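Local coordinates for protein alpha-11 giardin (Giardia intestinalis, PDB 2II2) that binds calcium and, as an annexin, probably acidic phospholipids, and is thought to help the parasite attach to the intestinal mucosa and remodel its cytoskeleton, at residues A[241-246]-A[254-259]; A[282-287]-A[301-306]. All coordinates share one frame; numbering follows the deposited sequence. Where two conformers were deposited one is given.

Contact 1: A[241-246]-A[254-259]. With SO4 (sulfate ion), chain C.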
loop_
_atom_site.group_PDB
_atom_site.type_symbol
_atom_site.label_atom_id
_atom_site.label_comp_id
_atom_site.label_asym_id
_atom_site.label_seq_id
_atom_site.Cartn_x
_atom_site.Cartn_y
_atom_site.Cartn_z
ATOM N N HIS A 241 1.745 8.604 5.249
ATOM C CA HIS A 241 2.400 9.911 5.413
ATOM C C HIS A 241 2.805 10.492 4.046
ATOM O O HIS A 241 2.546 11.665 3.719
ATOM C CB HIS A 241 3.642 9.782 6.316
ATOM C CG HIS A 241 4.341 11.089 6.561
ATOM N ND1 HIS A 241 3.721 12.159 7.172
ATOM C CD2 HIS A 241 5.599 11.501 6.279
ATOM C CE1 HIS A 241 4.564 13.171 7.257
ATOM N NE2 HIS A 241 5.711 12.797 6.719
ATOM N N SER A 242 3.424 9.635 3.233
ATOM C CA SER A 242 3.875 10.061 1.922
ATOM C C SER A 242 2.716 10.555 1.052
ATOM O O SER A 242 2.902 11.454 0.218
ATOM C CB SER A 242 4.618 8.917 1.248
ATOM O OG SER A 242 5.154 9.340 0.018
ATOM N N ALA A 243 1.530 9.980 1.245
ATOM C CA ALA A 243 0.318 10.420 0.551
ATOM C C ALA A 243 -0.172 11.753 1.110
ATOM O O ALA A 243 -0.457 12.701 0.361
ATOM C CB ALA A 243 -0.758 9.392 0.678
ATOM N N VAL A 244 -0.250 11.829 2.442
ATOM C CA VAL A 244 -0.711 13.057 3.083
ATOM C C VAL A 244 0.094 14.314 2.688
ATOM O O VAL A 244 -0.481 15.376 2.461
ATOM C CB VAL A 244 -0.751 12.818 4.639
ATOM C CG1 VAL A 244 -0.913 14.095 5.408
ATOM C CG2 VAL A 244 -1.840 11.829 5.005
ATOM N N GLU A 245 1.416 14.142 2.629
ATOM C CA GLU A 245 2.308 15.253 2.311
ATOM C C GLU A 245 2.433 15.531 0.818
ATOM O O GLU A 245 3.069 16.495 0.434
ATOM C CB GLU A 245 3.698 15.012 2.899
ATOM C CG GLU A 245 3.756 14.998 4.411
ATOM C CD GLU A 245 5.163 15.280 4.923
ATOM O OE1 GLU A 245 6.128 14.677 4.382
ATOM O OE2 GLU A 245 5.311 16.079 5.878
ATOM N N THR A 246 1.778 14.728 -0.018
ATOM C CA THR A 246 1.789 14.995 -1.460
ATOM C C THR A 246 0.901 16.216 -1.725
ATOM O O THR A 246 -0.261 16.245 -1.332
ATOM C CB THR A 246 1.238 13.787 -2.201
ATOM O OG1 THR A 246 2.182 12.720 -2.070
ATOM C CG2 THR A 246 1.029 14.065 -3.691
ATOM N N GLU A 254 -5.554 9.513 -4.381
ATOM C CA GLU A 254 -5.371 8.213 -5.017
ATOM C C GLU A 254 -4.551 7.269 -4.146
ATOM O O GLU A 254 -4.919 6.105 -3.931
ATOM C CB GLU A 254 -4.676 8.430 -6.354
ATOM C CG GLU A 254 -4.274 7.240 -7.115
ATOM C CD GLU A 254 -3.387 7.592 -8.300
ATOM O OE1 GLU A 254 -2.684 8.642 -8.280
ATOM O OE2 GLU A 254 -3.376 6.786 -9.252
ATOM N N GLN A 255 -3.414 7.756 -3.678
ATOM C CA GLN A 255 -2.523 6.952 -2.831
ATOM C C GLN A 255 -3.198 6.602 -1.508
ATOM O O GLN A 255 -3.185 5.424 -1.064
ATOM C CB GLN A 255 -1.226 7.709 -2.574
ATOM C CG GLN A 255 -0.395 7.905 -3.814
ATOM C CD GLN A 255 0.699 8.913 -3.596
ATOM O OE1 GLN A 255 1.224 9.048 -2.481
ATOM N NE2 GLN A 255 1.129 9.545 -4.673
ATOM N N ALA A 256 -3.834 7.583 -0.868
ATOM C CA ALA A 256 -4.469 7.323 0.408
ATOM C C ALA A 256 -5.600 6.293 0.262
ATOM O O ALA A 256 -5.806 5.463 1.140
ATOM C CB ALA A 256 -4.966 8.606 1.015
ATOM N N ALA A 257 -6.355 6.382 -0.841
ATOM C CA ALA A 257 -7.432 5.435 -1.100
ATOM C C ALA A 257 -6.880 4.015 -1.228
ATOM O O ALA A 257 -7.435 3.068 -0.659
ATOM C CB ALA A 257 -8.205 5.836 -2.345
ATOM N N ARG A 258 -5.789 3.855 -1.976
ATOM C CA ARG A 258 -5.213 2.527 -2.157
ATOM C C ARG A 258 -4.652 1.935 -0.870
ATOM O O ARG A 258 -4.913 0.775 -0.545
ATOM C CB ARG A 258 -4.142 2.593 -3.228
ATOM C CG ARG A 258 -3.413 1.294 -3.434
ATOM C CD ARG A 258 -2.323 1.374 -4.496
ATOM N NE ARG A 258 -1.252 2.305 -4.160
ATOM C CZ ARG A 258 -0.996 3.439 -4.800
ATOM N NH1 ARG A 258 -1.775 3.891 -5.790
ATOM N NH2 ARG A 258 0.050 4.140 -4.423
ATOM N N ILE A 259 -3.853 2.738 -0.165
ATOM C CA ILE A 259 -3.246 2.305 1.085
ATOM C C ILE A 259 -4.335 1.909 2.084
ATOM O O ILE A 259 -4.237 0.866 2.754
ATOM C CB ILE A 259 -2.335 3.408 1.626
ATOM C CG1 ILE A 259 -1.164 3.638 0.679
ATOM C CG2 ILE A 259 -1.863 3.063 3.033
ATOM C CD1 ILE A 259 -0.507 5.005 0.823
HETATM S S SO4 C . 9.708 13.204 7.943
HETATM O O1 SO4 C . 10.605 14.050 7.162
HETATM O O2 SO4 C . 8.835 14.055 8.745
HETATM O O3 SO4 C . 8.902 12.382 7.044
HETATM O O4 SO4 C . 10.485 12.337 8.826
HETATM O O HOH W 1 3.994 9.397 -2.454
HETATM O O HOH W 2 3.279 11.560 -4.294
#

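Contact 2: A[282-287]-A[301-306]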
loop_
_atom_site.group_PDB
_atom_site.type_symbol
_atom_site.label_atom_id
_atom_site.label_comp_id
_atom_site.label_asym_id
_atom_site.label_seq_id
_atom_site.Cartn_x
_atom_site.Cartn_y
_atom_site.Cartn_z
ATOM N N ASP A 282 -6.324 12.991 13.257
ATOM C CA ASP A 282 -6.368 14.441 13.064
ATOM C C ASP A 282 -5.874 14.854 11.671
ATOM O O ASP A 282 -6.392 15.788 11.058
ATOM C CB ASP A 282 -5.537 15.163 14.134
ATOM C CG ASP A 282 -6.022 14.882 15.570
ATOM O OD1 ASP A 282 -7.146 14.364 15.768
ATOM O OD2 ASP A 282 -5.248 15.195 16.502
ATOM N N ASP A 283 -4.863 14.158 11.165
ATOM C CA ASP A 283 -4.315 14.498 9.870
ATOM C C ASP A 283 -5.215 14.082 8.712
ATOM O O ASP A 283 -5.291 14.773 7.690
ATOM C CB ASP A 283 -2.926 13.921 9.698
ATOM C CG ASP A 283 -1.869 14.673 10.492
ATOM O OD1 ASP A 283 -2.201 15.628 11.230
ATOM O OD2 ASP A 283 -0.691 14.284 10.352
ATOM N N ILE A 284 -5.941 12.982 8.860
ATOM C CA ILE A 284 -6.932 12.633 7.859
ATOM C C ILE A 284 -7.989 13.744 7.780
ATOM O O ILE A 284 -8.355 14.202 6.689
ATOM C CB ILE A 284 -7.564 11.249 8.175
ATOM C CG1 ILE A 284 -6.539 10.118 7.916
ATOM C CG2 ILE A 284 -8.794 11.040 7.325
ATOM C CD1 ILE A 284 -6.870 8.766 8.570
ATOM N N LEU A 285 -8.456 14.190 8.946
ATOM C CA LEU A 285 -9.445 15.261 9.033
ATOM C C LEU A 285 -8.936 16.545 8.402
ATOM O O LEU A 285 -9.659 17.219 7.646
ATOM C CB LEU A 285 -9.824 15.519 10.504
ATOM C CG LEU A 285 -10.745 14.495 11.195
ATOM C CD1 LEU A 285 -10.778 14.693 12.711
ATOM C CD2 LEU A 285 -12.150 14.559 10.626
ATOM N N SER A 286 -7.691 16.908 8.710
ATOM C CA SER A 286 -7.122 18.164 8.219
ATOM C C SER A 286 -6.813 18.123 6.739
ATOM O O SER A 286 -7.083 19.086 6.017
ATOM C CB SER A 286 -5.833 18.502 8.968
ATOM O OG SER A 286 -6.089 18.762 10.326
ATOM N N ARG A 287 -6.200 17.016 6.306
ATOM C CA ARG A 287 -5.649 16.933 4.957
ATOM C C ARG A 287 -6.699 16.793 3.889
ATOM O O ARG A 287 -6.588 17.406 2.813
ATOM C CB ARG A 287 -4.644 15.758 4.850
ATOM C CG ARG A 287 -4.169 15.434 3.413
ATOM C CD ARG A 287 -3.402 16.600 2.866
ATOM N NE ARG A 287 -2.909 16.486 1.474
ATOM C CZ ARG A 287 -3.580 16.895 0.391
ATOM N NH1 ARG A 287 -4.815 17.382 0.504
ATOM N NH2 ARG A 287 -3.029 16.831 -0.821
ATOM N N ALA A 301 -14.901 8.090 4.552
ATOM C CA ALA A 301 -14.632 6.698 4.222
ATOM C C ALA A 301 -13.315 6.235 4.833
ATOM O O ALA A 301 -13.229 5.121 5.353
ATOM C CB ALA A 301 -14.605 6.505 2.717
ATOM N N CYS A 302 -12.297 7.077 4.712
ATOM C CA CYS A 302 -10.963 6.771 5.204
ATOM C C CYS A 302 -10.986 6.577 6.722
ATOM O O CYS A 302 -10.461 5.592 7.238
ATOM C CB CYS A 302 -10.026 7.905 4.794
ATOM S SG CYS A 302 -8.294 7.634 5.234
ATOM N N LEU A 303 -11.590 7.518 7.452
ATOM C CA LEU A 303 -11.713 7.365 8.906
ATOM C C LEU A 303 -12.436 6.067 9.302
ATOM O O LEU A 303 -12.039 5.344 10.231
ATOM C CB LEU A 303 -12.417 8.574 9.500
ATOM C CG LEU A 303 -11.655 9.898 9.456
ATOM C CD1 LEU A 303 -12.626 11.012 9.813
ATOM C CD2 LEU A 303 -10.421 9.947 10.374
ATOM N N MET A 304 -13.525 5.784 8.588
ATOM C CA MET A 304 -14.269 4.561 8.845
ATOM C C MET A 304 -13.398 3.336 8.635
ATOM O O MET A 304 -13.396 2.443 9.500
ATOM C CB MET A 304 -15.555 4.529 8.002
ATOM C CG MET A 304 -16.410 3.282 8.155
ATOM S SD MET A 304 -15.850 1.845 7.198
ATOM C CE MET A 304 -16.001 2.478 5.514
ATOM N N PHE A 305 -12.697 3.252 7.512
ATOM C CA PHE A 305 -11.924 2.050 7.261
ATOM C C PHE A 305 -10.789 1.856 8.274
ATOM O O PHE A 305 -10.431 0.713 8.591
ATOM C CB PHE A 305 -11.379 2.024 5.834
ATOM C CG PHE A 305 -12.344 1.519 4.798
ATOM C CD1 PHE A 305 -12.691 2.311 3.695
ATOM C CD2 PHE A 305 -12.852 0.226 4.869
ATOM C CE1 PHE A 305 -13.573 1.834 2.728
ATOM C CE2 PHE A 305 -13.748 -0.269 3.919
ATOM C CZ PHE A 305 -14.101 0.547 2.822
ATOM N N TRP A 306 -10.244 2.943 8.798
ATOM C CA TRP A 306 -9.163 2.853 9.764
ATOM C C TRP A 306 -9.655 2.800 11.194
ATOM O O TRP A 306 -8.844 2.725 12.113
ATOM C CB TRP A 306 -8.208 4.044 9.603
ATOM C CG TRP A 306 -7.312 3.918 8.441
ATOM C CD1 TRP A 306 -7.346 4.637 7.274
ATOM C CD2 TRP A 306 -6.215 3.006 8.319
ATOM N NE1 TRP A 306 -6.346 4.214 6.431
ATOM C CE2 TRP A 306 -5.657 3.190 7.045
ATOM C CE3 TRP A 306 -5.666 2.035 9.165
ATOM C CZ2 TRP A 306 -4.552 2.454 6.601
ATOM C CZ3 TRP A 306 -4.577 1.298 8.723
ATOM C CH2 TRP A 306 -4.049 1.507 7.454
#

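Contact 1: A[241-246]-A[254-259]
Two successive helices of the annexin-type, all-helical domain pack as a helical hairpin, the end of helix 232-244 meeting the middle of helix 249-263 through Ala243 and Gln255. Their backbones come close, CA of Ala243 lying 5.6 Å from CA of Gln255, and CB of Ala243 touches CB of Gln255 at 3.7 Å. The small methyl of Ala243 also packs against CB of Ala256 at 4.3 Å, with CD1 of Ile259 at the border of the patch.

Above this apolar floor lies a polar layer. With CG of Gln255 beside its own backbone N (chi1 -66°) and the chain extended beyond, the amide reaches toward Ala243, and OE1 rests 3.4 Å from CA of Ala243. No direct hydrogen bond joins the segments; two waters do so instead. One donates to OE1 of Gln255 and bonds OG of Ser242, while the other accepts from NE2 of Gln255 and donates to OG1 of Thr246. Water on both OE1 and NE2 probably holds the amide in this rotation. OG1 of Thr246 in turn donates to O of Ser242 at 2.7 Å, in the carbonyl plane. His241, pointing away from the other helix and stacked with Trp277, makes a weak hydrogen bond from NE2 to O3 of a sulfate, probably from the crystallisation liquor (3.2 Å, 121°). Arg95 of helix 94-102 touches Gln255, and Arg220 of helix 216-230 touches Ser242, so other helices border the pair.

Contact 2: A[282-287]-A[301-306]
Apolar packing carries this contact, with Ile284 of helix 280-287 set against Cys302 and Leu303 of helix 298-306. The two segments run nearly antiparallel, at 167°, with their axes 10.2 Å apart at closest approach.

Among the aliphatic pairs, the side chains of Ile284 and Leu303 run alongside each other in opposite senses, and CG2 of Ile284 meets CD2 of Leu303 at 3.6 Å. Ile284 has CG2 anti to the backbone N and CG1 beside it (chi1 -71°), a setting that presents the first branch to Leu303 and sends the second toward Cys302. The other methyl of Leu303 is used as well: its CD1 lies 3.7 Å from CD2 of Leu285, whose side chain crosses it at about a right angle near the exposed border.

Sulfur and aromatic contacts complete the patch. SG of Cys302 sits 3.8 Å from CD1 of Ile284 and, within its own helix, in plane at the edge of the Trp306 ring. CD1 of Ile284 approaches that indole obliquely, while NE1 of Trp306 is hydrogen-bonded to OG1 of Thr260 of helix 249-263.

With no hydrogen bond between the segments, their association rests on branched aliphatic side chains and a cysteine sulfur, with the indole at the margin, and therefore on shape and burial.

Overall arrangement
Contact 1 comes first along the chain and is closed before contact 2 begins; both fall in the C-terminal annexin domain, their centres about 11 Å apart. Contact 1 joins helices 232-244 and 249-263, contact 2 helices 280-287 and 298-306, and the two pairs touch directly. Arg287 makes the polar link, with probable hydrogen bonds from NE to O of Val244 and from NH2 to O of Thr246, beside its salt bridge to Asp249. Trp306 makes the packing link, approaching O of Ile259 and meeting Phe240 edge-to-face. The two helix pairs are thus packed together within this domain as structural contacts, away from Ile60 and Glu66, which bind calcium in another structure of this protein.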